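PDB 2GZS: IroE protein from Escherichia coli, which hydrolyses the trilactone of the siderophore enterobactin and its glucosylated derivatives, preferring the iron-free forms and usually cutting once to give linear trimers. Local coordinates for residues 201-206 and 221-226; 96-101 and 179-184; 29-34 and 134-139; 61-66 and 72-77. All blocks are in the same frame, centred on the assembly; numbering follows the deposited sequence.

Interaction 1: 201-206 and 221-226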
loop_
_atom_site.group_PDB
_atom_site.type_symbol
_atom_site.label_atom_id
_atom_site.label_comp_id
_atom_site.label_asym_id
_atom_site.label_seq_id
_atom_site.Cartn_x
_atom_site.Cartn_y
_atom_site.Cartn_z
ATOM N N ILE A 201 -0.307 3.120 10.779
ATOM C CA ILE A 201 -0.559 1.711 11.066
ATOM C C ILE A 201 -2.053 1.499 11.279
ATOM O O ILE A 201 -2.674 2.326 11.972
ATOM C CB ILE A 201 0.223 1.259 12.322
ATOM C CG1 ILE A 201 1.732 1.474 12.109
ATOM C CG2 ILE A 201 -0.098 -0.174 12.672
ATOM C CD1 ILE A 201 2.553 1.141 13.353
HETATM N N MSE A 202 -2.615 0.494 10.636
HETATM C CA MSE A 202 -4.036 0.304 10.577
HETATM C C MSE A 202 -4.306 -1.103 11.084
HETATM O O MSE A 202 -3.761 -2.057 10.531
HETATM C CB MSE A 202 -4.568 0.468 9.153
HETATM C CG MSE A 202 -4.019 1.752 8.437
HETATM SE SE MSE A 202 -4.650 2.003 6.656
HETATM C CE MSE A 202 -6.116 3.146 7.090
ATOM N N GLU A 203 -5.134 -1.232 12.127
ATOM C CA GLU A 203 -5.384 -2.579 12.624
ATOM C C GLU A 203 -6.873 -2.713 12.947
ATOM O O GLU A 203 -7.523 -1.703 13.175
ATOM C CB GLU A 203 -4.579 -2.880 13.920
ATOM C CG GLU A 203 -3.079 -3.023 13.658
ATOM C CD GLU A 203 -2.679 -4.376 13.128
ATOM O OE1 GLU A 203 -3.506 -5.338 13.066
ATOM O OE2 GLU A 203 -1.482 -4.579 12.766
ATOM N N GLY A 204 -7.407 -3.913 12.923
ATOM C CA GLY A 204 -8.845 -4.063 13.191
ATOM C C GLY A 204 -8.808 -5.340 14.033
ATOM O O GLY A 204 -8.421 -5.080 15.149
ATOM N N SER A 205 -9.109 -6.377 13.295
ATOM C CA SER A 205 -9.040 -7.762 13.738
ATOM C C SER A 205 -9.804 -7.789 15.056
ATOM O O SER A 205 -11.011 -7.970 14.910
ATOM C CB SER A 205 -7.600 -8.243 13.805
ATOM O OG SER A 205 -7.026 -8.223 12.498
ATOM N N ALA A 206 -9.102 -7.572 16.147
ATOM C CA ALA A 206 -9.672 -7.408 17.480
ATOM C C ALA A 206 -10.689 -6.277 17.487
ATOM O O ALA A 206 -10.391 -5.086 17.527
ATOM C CB ALA A 206 -8.566 -7.161 18.492
ATOM N N SER A 221 -0.667 -2.385 22.682
ATOM C CA SER A 221 0.460 -1.989 23.487
ATOM C C SER A 221 1.688 -1.719 22.626
ATOM O O SER A 221 2.307 -0.667 22.765
ATOM C CB SER A 221 0.753 -3.113 24.494
ATOM O OG SER A 221 1.869 -2.761 25.274
ATOM N N LYS A 222 1.982 -2.637 21.737
ATOM C CA LYS A 222 3.096 -2.523 20.815
ATOM C C LYS A 222 2.965 -1.274 19.963
ATOM O O LYS A 222 3.962 -0.559 19.737
ATOM C CB LYS A 222 3.150 -3.788 19.923
ATOM C CG LYS A 222 3.852 -4.913 20.672
ATOM C CD LYS A 222 4.014 -6.088 19.717
ATOM C CE LYS A 222 3.983 -7.417 20.447
ATOM N NZ LYS A 222 3.576 -8.487 19.477
ATOM N N ILE A 223 1.726 -1.030 19.504
ATOM C CA ILE A 223 1.575 0.141 18.642
ATOM C C ILE A 223 1.717 1.403 19.426
ATOM O O ILE A 223 2.344 2.380 18.965
ATOM C CB ILE A 223 0.180 0.098 17.982
ATOM C CG1 ILE A 223 0.029 -1.076 17.016
ATOM C CG2 ILE A 223 -0.100 1.429 17.297
ATOM C CD1 ILE A 223 -1.406 -1.251 16.555
ATOM N N HIS A 224 1.200 1.470 20.663
ATOM C CA HIS A 224 1.366 2.741 21.357
ATOM C C HIS A 224 2.833 3.003 21.648
ATOM O O HIS A 224 3.261 4.162 21.519
ATOM C CB HIS A 224 0.505 2.814 22.635
ATOM C CG HIS A 224 -0.940 2.907 22.181
ATOM N ND1 HIS A 224 -1.361 3.858 21.277
ATOM C CD2 HIS A 224 -2.035 2.172 22.451
ATOM C CE1 HIS A 224 -2.647 3.726 21.020
ATOM N NE2 HIS A 224 -3.079 2.711 21.736
ATOM N N THR A 225 3.594 1.960 22.013
ATOM C CA THR A 225 5.006 2.270 22.231
ATOM C C THR A 225 5.655 2.716 20.917
ATOM O O THR A 225 6.485 3.640 20.910
ATOM C CB THR A 225 5.742 1.010 22.707
ATOM O OG1 THR A 225 5.223 0.712 24.020
ATOM C CG2 THR A 225 7.250 1.183 22.799
ATOM N N THR A 226 5.263 2.025 19.843
ATOM C CA THR A 226 5.836 2.323 18.532
ATOM C C THR A 226 5.600 3.793 18.199
ATOM O O THR A 226 6.541 4.500 17.841
ATOM C CB THR A 226 5.254 1.432 17.439
ATOM O OG1 THR A 226 5.736 0.095 17.624
ATOM C CG2 THR A 226 5.762 1.861 16.053
#
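The flat carboxylate of E203 is turned past I223, and it is the CG methylene next to it that makes the touch, 3.8 Å from CD1 of the isoleucine. The second flat group, the peptide carbonyl of K222, is approached on opposite faces by the backbone N and the hydroxyl of T226. The setting is the alpha/beta-hydrolase fold: strand 198-203, helix 219-232 and strand 237-241 form a beta-alpha-beta unit, and the short strand and helix segments run nearly antiparallel at 165°, their axes 10.9 Å apart.

E203 and I223 run slantwise past each other. A bend in the glutamate chain (chi2 -81°) turns the carboxylate aside from the isoleucine methyl, and its OE1 is hydrogen-bonded to S174. Glutamate suits this place because its aliphatic part can join the apolar layer while its acid end finds polar company beyond it. I201, two residues earlier on the same strand face, adds the other apolar contacts between the segments: its CG2 branch lies 4.2 Å from CD1 of I223, and its CD1 reaches 4.3 Å from CG2 of T226. Branched isoleucines give the broad hydrocarbon surfaces needed between sheet and helix. M202, a selenomethionine, points to the other side of the sheet, toward helix 247-262. Threonine can sit in this buried layer because its methyl faces the strand while its hydroxyl is paid for within the helix: OG1 of T226 donates to O of K222 at 2.8 Å, from 38° above the carbonyl plane.

Interaction 2: 96-101 and 179-184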
loop_
_atom_site.group_PDB
_atom_site.type_symbol
_atom_site.label_atom_id
_atom_site.label_comp_id
_atom_site.label_asym_id
_atom_site.label_seq_id
_atom_site.Cartn_x
_atom_site.Cartn_y
_atom_site.Cartn_z
ATOM N N PRO A 96 9.776 -9.621 3.557
ATOM C CA PRO A 96 11.227 -9.442 3.762
ATOM C C PRO A 96 11.791 -10.781 4.257
ATOM O O PRO A 96 11.016 -11.705 4.626
ATOM C CB PRO A 96 11.298 -8.399 4.897
ATOM C CG PRO A 96 10.113 -8.765 5.723
ATOM C CD PRO A 96 9.006 -9.185 4.758
ATOM N N ALA A 97 13.090 -10.921 4.343
ATOM C CA ALA A 97 13.741 -12.112 4.883
ATOM C C ALA A 97 13.186 -12.696 6.170
ATOM O O ALA A 97 12.992 -13.916 6.209
ATOM C CB ALA A 97 15.196 -11.710 5.188
ATOM N N ALA A 98 12.982 -11.846 7.147
ATOM C CA ALA A 98 12.588 -12.124 8.524
ATOM C C ALA A 98 11.310 -12.943 8.587
ATOM O O ALA A 98 11.115 -13.741 9.512
ATOM C CB ALA A 98 12.417 -10.795 9.251
ATOM N N GLU A 99 10.421 -12.786 7.593
ATOM C CA GLU A 99 9.165 -13.528 7.683
ATOM C C GLU A 99 9.379 -15.032 7.747
ATOM O O GLU A 99 8.473 -15.713 8.249
ATOM C CB GLU A 99 8.267 -13.137 6.492
ATOM C CG GLU A 99 6.865 -13.734 6.468
ATOM C CD GLU A 99 5.988 -13.283 7.608
ATOM O OE1 GLU A 99 6.312 -12.360 8.386
ATOM O OE2 GLU A 99 4.885 -13.871 7.870
ATOM N N SER A 100 10.473 -15.644 7.301
ATOM C CA SER A 100 10.660 -17.091 7.338
ATOM C C SER A 100 11.655 -17.545 8.405
ATOM O O SER A 100 12.202 -18.656 8.367
ATOM C CB SER A 100 11.169 -17.621 5.992
ATOM O OG SER A 100 12.487 -17.147 5.739
ATOM N N ARG A 101 11.925 -16.690 9.365
ATOM C CA ARG A 101 12.845 -17.080 10.447
ATOM C C ARG A 101 12.273 -18.200 11.307
ATOM O O ARG A 101 11.108 -18.080 11.720
ATOM C CB ARG A 101 13.160 -15.833 11.273
ATOM C CG ARG A 101 13.664 -14.714 10.351
ATOM C CD ARG A 101 15.117 -14.365 10.614
ATOM N NE ARG A 101 15.970 -14.547 9.450
ATOM C CZ ARG A 101 16.069 -15.598 8.646
ATOM N NH1 ARG A 101 15.337 -16.684 8.827
ATOM N NH2 ARG A 101 16.926 -15.574 7.624
ATOM N N TYR A 179 6.177 -9.679 12.041
ATOM C CA TYR A 179 5.693 -8.369 12.483
ATOM C C TYR A 179 6.586 -7.748 13.531
ATOM O O TYR A 179 7.013 -6.612 13.448
ATOM C CB TYR A 179 4.275 -8.525 13.059
ATOM C CG TYR A 179 3.609 -7.465 13.874
ATOM C CD1 TYR A 179 3.376 -6.240 13.247
ATOM C CD2 TYR A 179 3.187 -7.612 15.200
ATOM C CE1 TYR A 179 2.764 -5.207 13.931
ATOM C CE2 TYR A 179 2.560 -6.583 15.892
ATOM C CZ TYR A 179 2.355 -5.374 15.238
ATOM O OH TYR A 179 1.733 -4.295 15.836
ATOM N N ASP A 180 6.876 -8.477 14.621
ATOM C CA ASP A 180 7.673 -7.909 15.690
ATOM C C ASP A 180 9.083 -7.611 15.201
ATOM O O ASP A 180 9.609 -6.594 15.703
ATOM C CB ASP A 180 7.750 -8.839 16.920
ATOM C CG ASP A 180 6.386 -8.970 17.623
ATOM O OD1 ASP A 180 6.093 -8.077 18.439
ATOM O OD2 ASP A 180 5.648 -9.943 17.385
ATOM N N ALA A 181 9.602 -8.484 14.333
ATOM C CA ALA A 181 10.983 -8.168 13.857
ATOM C C ALA A 181 11.024 -6.867 13.065
ATOM O O ALA A 181 11.939 -6.025 13.122
ATOM C CB ALA A 181 11.534 -9.258 12.958
ATOM N N LEU A 182 9.971 -6.658 12.258
ATOM C CA LEU A 182 9.837 -5.393 11.519
ATOM C C LEU A 182 9.571 -4.231 12.431
ATOM O O LEU A 182 10.173 -3.144 12.223
ATOM C CB LEU A 182 8.641 -5.491 10.539
ATOM C CG LEU A 182 8.724 -5.246 9.061
ATOM C CD1 LEU A 182 10.132 -5.232 8.506
ATOM C CD2 LEU A 182 7.864 -6.296 8.326
ATOM N N LEU A 183 8.692 -4.369 13.425
ATOM C CA LEU A 183 8.561 -3.241 14.362
ATOM C C LEU A 183 9.843 -2.839 15.092
ATOM O O LEU A 183 10.100 -1.681 15.394
ATOM C CB LEU A 183 7.539 -3.548 15.480
ATOM C CG LEU A 183 6.091 -3.277 15.080
ATOM C CD1 LEU A 183 5.159 -3.517 16.262
ATOM C CD2 LEU A 183 5.942 -1.873 14.506
ATOM N N SER A 184 10.630 -3.842 15.428
ATOM C CA SER A 184 11.938 -3.687 16.057
ATOM C C SER A 184 12.844 -2.857 15.149
ATOM O O SER A 184 13.554 -1.943 15.593
ATOM C CB SER A 184 12.540 -5.070 16.315
ATOM O OG SER A 184 13.707 -4.873 17.120
#
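A181 and L182, in the first turn of helix 179-187, join that helix of the alpha/beta-hydrolase to the loop that follows helix 87-93. Y179 opens the helix, its side chain leaving toward helix 219-232. D180 is likewise turned elsewhere, to a salt bridge with K222. A181 then makes the first touch: its CB stands 4.1 Å from CB of A98, a residue of the short 3-10 turn 97-99. Two alanines suit this spot, since their small methyls let the 3-10 turn and the helix come close, with the CA atoms of A98 and A181 only 6.8 Å apart.

L182 begins at an angle to the loop, yet its end swings toward it, and its CD2 branch reaches 4.2 Å from CG of P96. P96 suits the start of the turn by offering a compact, rigid ring as the apolar partner; its side chain is about 10 Å from the bound diisopropyl phosphonate, and nearby E99 touches Y150 of the ligand pocket.

Such methyl contacts give closeness without direction; orientation is probably set next door, where the carboxylate oxygens of E99 accept from the backbone N of R177 and of G178.

Interaction 3: 29-34 and 134-139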
loop_
_atom_site.group_PDB
_atom_site.type_symbol
_atom_site.label_atom_id
_atom_site.label_comp_id
_atom_site.label_asym_id
_atom_site.label_seq_id
_atom_site.Cartn_x
_atom_site.Cartn_y
_atom_site.Cartn_z
ATOM N N VAL A 29 -1.404 -3.951 -13.870
ATOM C CA VAL A 29 -1.408 -2.720 -13.090
ATOM C C VAL A 29 -2.496 -1.813 -13.683
ATOM O O VAL A 29 -2.450 -1.493 -14.886
ATOM C CB VAL A 29 -0.047 -2.019 -13.113
ATOM C CG1 VAL A 29 -0.102 -0.680 -12.359
ATOM C CG2 VAL A 29 0.976 -3.011 -12.537
ATOM N N TRP A 30 -3.440 -1.443 -12.832
ATOM C CA TRP A 30 -4.502 -0.536 -13.272
ATOM C C TRP A 30 -4.194 0.857 -12.732
ATOM O O TRP A 30 -3.841 1.065 -11.556
ATOM C CB TRP A 30 -5.875 -0.931 -12.769
ATOM C CG TRP A 30 -6.415 -2.198 -13.308
ATOM C CD1 TRP A 30 -7.254 -2.292 -14.395
ATOM C CD2 TRP A 30 -6.211 -3.545 -12.843
ATOM N NE1 TRP A 30 -7.570 -3.620 -14.618
ATOM C CE2 TRP A 30 -6.931 -4.399 -13.670
ATOM C CE3 TRP A 30 -5.441 -4.055 -11.763
ATOM C CZ2 TRP A 30 -6.946 -5.765 -13.484
ATOM C CZ3 TRP A 30 -5.457 -5.444 -11.587
ATOM C CH2 TRP A 30 -6.188 -6.277 -12.437
ATOM N N THR A 31 -4.304 1.853 -13.607
ATOM C CA THR A 31 -4.178 3.244 -13.214
ATOM C C THR A 31 -5.534 3.939 -13.357
ATOM O O THR A 31 -6.093 3.934 -14.473
ATOM C CB THR A 31 -3.097 3.973 -14.020
ATOM O OG1 THR A 31 -1.844 3.281 -13.836
ATOM C CG2 THR A 31 -2.845 5.371 -13.477
ATOM N N ALA A 32 -6.096 4.474 -12.296
ATOM C CA ALA A 32 -7.359 5.172 -12.265
ATOM C C ALA A 32 -7.051 6.646 -12.090
ATOM O O ALA A 32 -6.502 7.062 -11.086
ATOM C CB ALA A 32 -8.295 4.660 -11.150
ATOM N N VAL A 33 -7.415 7.477 -13.106
ATOM C CA VAL A 33 -7.118 8.907 -13.088
ATOM C C VAL A 33 -8.437 9.669 -12.902
ATOM O O VAL A 33 -9.389 9.332 -13.635
ATOM C CB VAL A 33 -6.465 9.365 -14.402
ATOM C CG1 VAL A 33 -6.218 10.848 -14.393
ATOM C CG2 VAL A 33 -5.123 8.642 -14.672
ATOM N N PRO A 34 -8.519 10.613 -12.001
ATOM C CA PRO A 34 -9.777 11.361 -11.816
ATOM C C PRO A 34 -10.171 12.098 -13.111
ATOM O O PRO A 34 -9.313 12.532 -13.865
ATOM C CB PRO A 34 -9.437 12.349 -10.733
ATOM C CG PRO A 34 -8.272 11.716 -9.974
ATOM C CD PRO A 34 -7.456 11.071 -11.065
ATOM N N GLN A 134 3.969 8.773 -16.096
ATOM C CA GLN A 134 4.247 9.572 -17.291
ATOM C C GLN A 134 2.965 10.170 -17.808
ATOM O O GLN A 134 1.887 9.626 -17.919
ATOM C CB GLN A 134 4.910 8.664 -18.347
ATOM C CG GLN A 134 6.329 8.276 -17.985
ATOM C CD GLN A 134 6.861 7.265 -18.991
ATOM O OE1 GLN A 134 6.272 7.096 -20.053
ATOM N NE2 GLN A 134 7.959 6.618 -18.635
ATOM N N GLY A 135 3.085 11.449 -18.173
ATOM C CA GLY A 135 1.876 12.049 -18.738
ATOM C C GLY A 135 0.876 12.521 -17.698
ATOM O O GLY A 135 -0.219 13.014 -18.076
ATOM N N LEU A 136 1.201 12.420 -16.409
ATOM C CA LEU A 136 0.264 12.913 -15.387
ATOM C C LEU A 136 0.917 13.970 -14.515
ATOM O O LEU A 136 2.108 13.980 -14.202
ATOM C CB LEU A 136 -0.220 11.773 -14.462
ATOM C CG LEU A 136 -1.015 10.661 -15.126
ATOM C CD1 LEU A 136 -1.306 9.547 -14.121
ATOM C CD2 LEU A 136 -2.291 11.217 -15.731
ATOM N N ASN A 137 0.092 14.944 -14.090
ATOM C CA ASN A 137 0.564 15.898 -13.112
ATOM C C ASN A 137 0.353 15.289 -11.701
ATOM O O ASN A 137 -0.779 15.332 -11.233
ATOM C CB ASN A 137 -0.147 17.251 -13.177
ATOM C CG ASN A 137 0.439 18.282 -12.250
ATOM O OD1 ASN A 137 1.568 18.223 -11.737
ATOM N ND2 ASN A 137 -0.352 19.334 -11.999
ATOM N N ILE A 138 1.462 14.794 -11.175
ATOM C CA ILE A 138 1.421 14.103 -9.875
ATOM C C ILE A 138 2.093 14.961 -8.824
ATOM O O ILE A 138 3.180 15.491 -9.102
ATOM C CB ILE A 138 2.164 12.763 -9.999
ATOM C CG1 ILE A 138 1.510 11.808 -10.981
ATOM C CG2 ILE A 138 2.283 12.167 -8.578
ATOM C CD1 ILE A 138 0.063 11.515 -10.637
ATOM N N ASP A 139 1.445 15.111 -7.677
ATOM C CA ASP A 139 2.057 15.792 -6.555
ATOM C C ASP A 139 2.980 14.810 -5.820
ATOM O O ASP A 139 2.454 13.968 -5.057
ATOM C CB ASP A 139 1.028 16.307 -5.572
ATOM C CG ASP A 139 1.663 17.173 -4.504
ATOM O OD1 ASP A 139 2.884 17.123 -4.290
ATOM O OD2 ASP A 139 0.926 17.939 -3.863
#
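The central sheet of this alpha/beta-hydrolase is lapped at strand 26-34 by the connection leading from helix 117-132 into the short strand 138-139, with L136 resting on V33 and T31. Strand 26-34 lies between strands 11-19 and 73-79 and is antiparallel to both. T31 and V33 are two apart and so share the sheet face that helix 117-132 also packs against; V132 of that helix touches T31.

The ends of L136 and V33 meet head-on. The leucine fork closes on one valine methyl: CG2 of V33 is 4.0 Å from both CD1 and CD2 of L136. The other branch, CG1, lies 4.2 Å from CD2. With its CG beside the backbone N (chi1 -63°), L136 sends the fork inward from a chain that otherwise runs near the surface. Valine, branched at CB, suits an extended strand and presents two methyls, and leucine has the length to span the gap to it. G135 just before adopts a positive phi of 82°, a turn made easy by the lack of a side chain. N137 donates through ND2 to the carbonyl O of A40. T31 contributes its methyl, with CG2 4.5 Å from CD1 of L136.

Interaction 4: 61-66 and 72-77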
loop_
_atom_site.group_PDB
_atom_site.type_symbol
_atom_site.label_atom_id
_atom_site.label_comp_id
_atom_site.label_asym_id
_atom_site.label_seq_id
_atom_site.Cartn_x
_atom_site.Cartn_y
_atom_site.Cartn_z
ATOM N N GLU A 61 -19.534 4.758 -5.391
ATOM C CA GLU A 61 -19.758 5.572 -4.188
ATOM C C GLU A 61 -18.412 6.032 -3.618
ATOM O O GLU A 61 -18.297 7.161 -3.209
ATOM C CB GLU A 61 -20.486 4.919 -2.994
ATOM C CG GLU A 61 -20.564 5.764 -1.742
ATOM C CD GLU A 61 -19.859 5.533 -0.426
ATOM O OE1 GLU A 61 -18.802 4.828 -0.311
ATOM O OE2 GLU A 61 -20.366 6.112 0.619
ATOM N N LEU A 62 -17.368 5.189 -3.566
ATOM C CA LEU A 62 -16.082 5.651 -3.103
ATOM C C LEU A 62 -15.490 6.706 -4.041
ATOM O O LEU A 62 -15.025 7.704 -3.546
ATOM C CB LEU A 62 -15.109 4.438 -2.966
ATOM C CG LEU A 62 -13.686 4.843 -2.512
ATOM C CD1 LEU A 62 -13.540 5.398 -1.137
ATOM C CD2 LEU A 62 -12.814 3.591 -2.638
ATOM N N LEU A 63 -15.577 6.442 -5.348
ATOM C CA LEU A 63 -15.022 7.452 -6.273
ATOM C C LEU A 63 -15.709 8.824 -6.164
ATOM O O LEU A 63 -14.963 9.779 -6.232
ATOM C CB LEU A 63 -15.093 6.871 -7.685
ATOM C CG LEU A 63 -14.341 5.522 -7.914
ATOM C CD1 LEU A 63 -14.419 5.123 -9.399
ATOM C CD2 LEU A 63 -12.892 5.604 -7.452
ATOM N N LYS A 64 -17.025 8.769 -5.958
ATOM C CA LYS A 64 -17.775 10.016 -5.732
ATOM C C LYS A 64 -17.261 10.735 -4.517
ATOM O O LYS A 64 -16.968 11.913 -4.508
ATOM C CB LYS A 64 -19.250 9.639 -5.640
ATOM C CG LYS A 64 -20.138 10.818 -5.215
ATOM C CD LYS A 64 -21.578 10.288 -5.203
ATOM C CE LYS A 64 -22.575 11.278 -4.637
ATOM N NZ LYS A 64 -22.809 11.121 -3.170
ATOM N N GLN A 65 -17.066 9.991 -3.394
ATOM C CA GLN A 65 -16.622 10.655 -2.179
ATOM C C GLN A 65 -15.201 11.231 -2.265
ATOM O O GLN A 65 -14.803 12.249 -1.796
ATOM C CB GLN A 65 -16.741 9.664 -0.986
ATOM C CG GLN A 65 -16.434 10.296 0.362
ATOM C CD GLN A 65 -17.481 11.376 0.749
ATOM O OE1 GLN A 65 -18.661 11.116 0.489
ATOM N NE2 GLN A 65 -17.022 12.472 1.306
ATOM N N LEU A 66 -14.305 10.425 -2.931
ATOM C CA LEU A 66 -12.976 10.957 -3.203
ATOM C C LEU A 66 -12.959 12.260 -3.973
ATOM O O LEU A 66 -12.142 13.139 -3.764
ATOM C CB LEU A 66 -12.147 9.916 -4.002
ATOM C CG LEU A 66 -11.859 8.601 -3.249
ATOM C CD1 LEU A 66 -11.086 7.675 -4.197
ATOM C CD2 LEU A 66 -11.075 8.763 -1.975
ATOM N N PRO A 72 -7.453 11.173 -5.671
ATOM C CA PRO A 72 -6.115 10.746 -6.085
ATOM C C PRO A 72 -6.095 9.911 -7.352
ATOM O O PRO A 72 -7.088 9.244 -7.655
ATOM C CB PRO A 72 -5.696 9.839 -4.867
ATOM C CG PRO A 72 -7.012 9.217 -4.490
ATOM C CD PRO A 72 -8.054 10.290 -4.639
ATOM N N VAL A 73 -4.923 9.892 -7.991
ATOM C CA VAL A 73 -4.637 8.777 -8.894
ATOM C C VAL A 73 -4.482 7.462 -8.086
ATOM O O VAL A 73 -3.840 7.522 -7.018
ATOM C CB VAL A 73 -3.396 9.052 -9.733
ATOM C CG1 VAL A 73 -2.921 7.922 -10.618
ATOM C CG2 VAL A 73 -3.695 10.291 -10.657
ATOM N N ILE A 74 -5.085 6.415 -8.603
ATOM C CA ILE A 74 -5.035 5.127 -7.871
ATOM C C ILE A 74 -4.270 4.166 -8.759
ATOM O O ILE A 74 -4.617 3.949 -9.938
ATOM C CB ILE A 74 -6.450 4.613 -7.651
ATOM C CG1 ILE A 74 -7.359 5.675 -6.993
ATOM C CG2 ILE A 74 -6.378 3.321 -6.879
ATOM C CD1 ILE A 74 -8.746 5.127 -6.712
ATOM N N VAL A 75 -3.216 3.542 -8.246
ATOM C CA VAL A 75 -2.458 2.560 -9.014
ATOM C C VAL A 75 -2.638 1.229 -8.303
ATOM O O VAL A 75 -2.067 1.072 -7.213
ATOM C CB VAL A 75 -0.962 2.897 -9.166
ATOM C CG1 VAL A 75 -0.251 1.830 -9.964
ATOM C CG2 VAL A 75 -0.808 4.282 -9.802
ATOM N N ALA A 76 -3.411 0.318 -8.871
ATOM C CA ALA A 76 -3.647 -0.972 -8.222
ATOM C C ALA A 76 -2.688 -1.966 -8.851
ATOM O O ALA A 76 -2.752 -2.272 -10.037
ATOM C CB ALA A 76 -5.091 -1.380 -8.474
ATOM N N VAL A 77 -1.737 -2.437 -8.008
ATOM C CA VAL A 77 -0.656 -3.297 -8.547
ATOM C C VAL A 77 -1.094 -4.742 -8.303
ATOM O O VAL A 77 -0.991 -5.199 -7.128
ATOM C CB VAL A 77 0.662 -2.988 -7.867
ATOM C CG1 VAL A 77 1.792 -3.843 -8.436
ATOM C CG2 VAL A 77 0.928 -1.465 -8.036
#
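The side chains of L66 and P72 run at about a right angle to each other, and the leucine meets the proline at CD. CD1 of L66 is 4.0 Å from P72 CD, and the leucine CB lies 4.2 Å from the same carbon. Holding CG beside the backbone N (chi1 -64°), L66 points one methyl inward, where it also comes 4.3 Å from CD1 of I74. The isoleucine approaches from the strand with its longer branch extended (chi2 -177°), which carries its terminal methyl out toward the helix. There it has a second partner: CD2 of L63 lies 4.2 Å from CD1 of I74. L63 starts off at an angle to the strand, and only its end comes close.

Helix 60-66 belongs to the beta-alpha-beta crossover joining the adjacent parallel strands 43-48 and 73-79 of the alpha/beta-hydrolase sheet, and this contact is its last step. Leucines spaced three apart suit the inner face of such a helix, while a beta-branched residue such as I74 suits the strand. Proline, with no N-H to offer, fits just ahead of V73, whose backbone bonds to strand 43-48; the carbonyl O of P72 accepts from the hydroxyl of Y11.

The four contacts form two groups in one alpha/beta-hydrolase domain. Interactions 3 and 4, with centres 11 Å apart, are joined through neighbouring antiparallel strands: N of A32 probably bonds to O of I74 at 2.8 Å, and interaction 4 is nested in the chain between the segments of interaction 3. Interactions 1 and 2 meet at the other end of the sheet, where NZ of K222 bridges to OD1 of D180 at 2.8 Å. Interactions 1 and 2 lie nearer the active site, S149 and H247: the side chains of E203 and P96 are each about 10 Å from the bound diisopropyl phosphonate, whereas interactions 3 and 4 lie away from it.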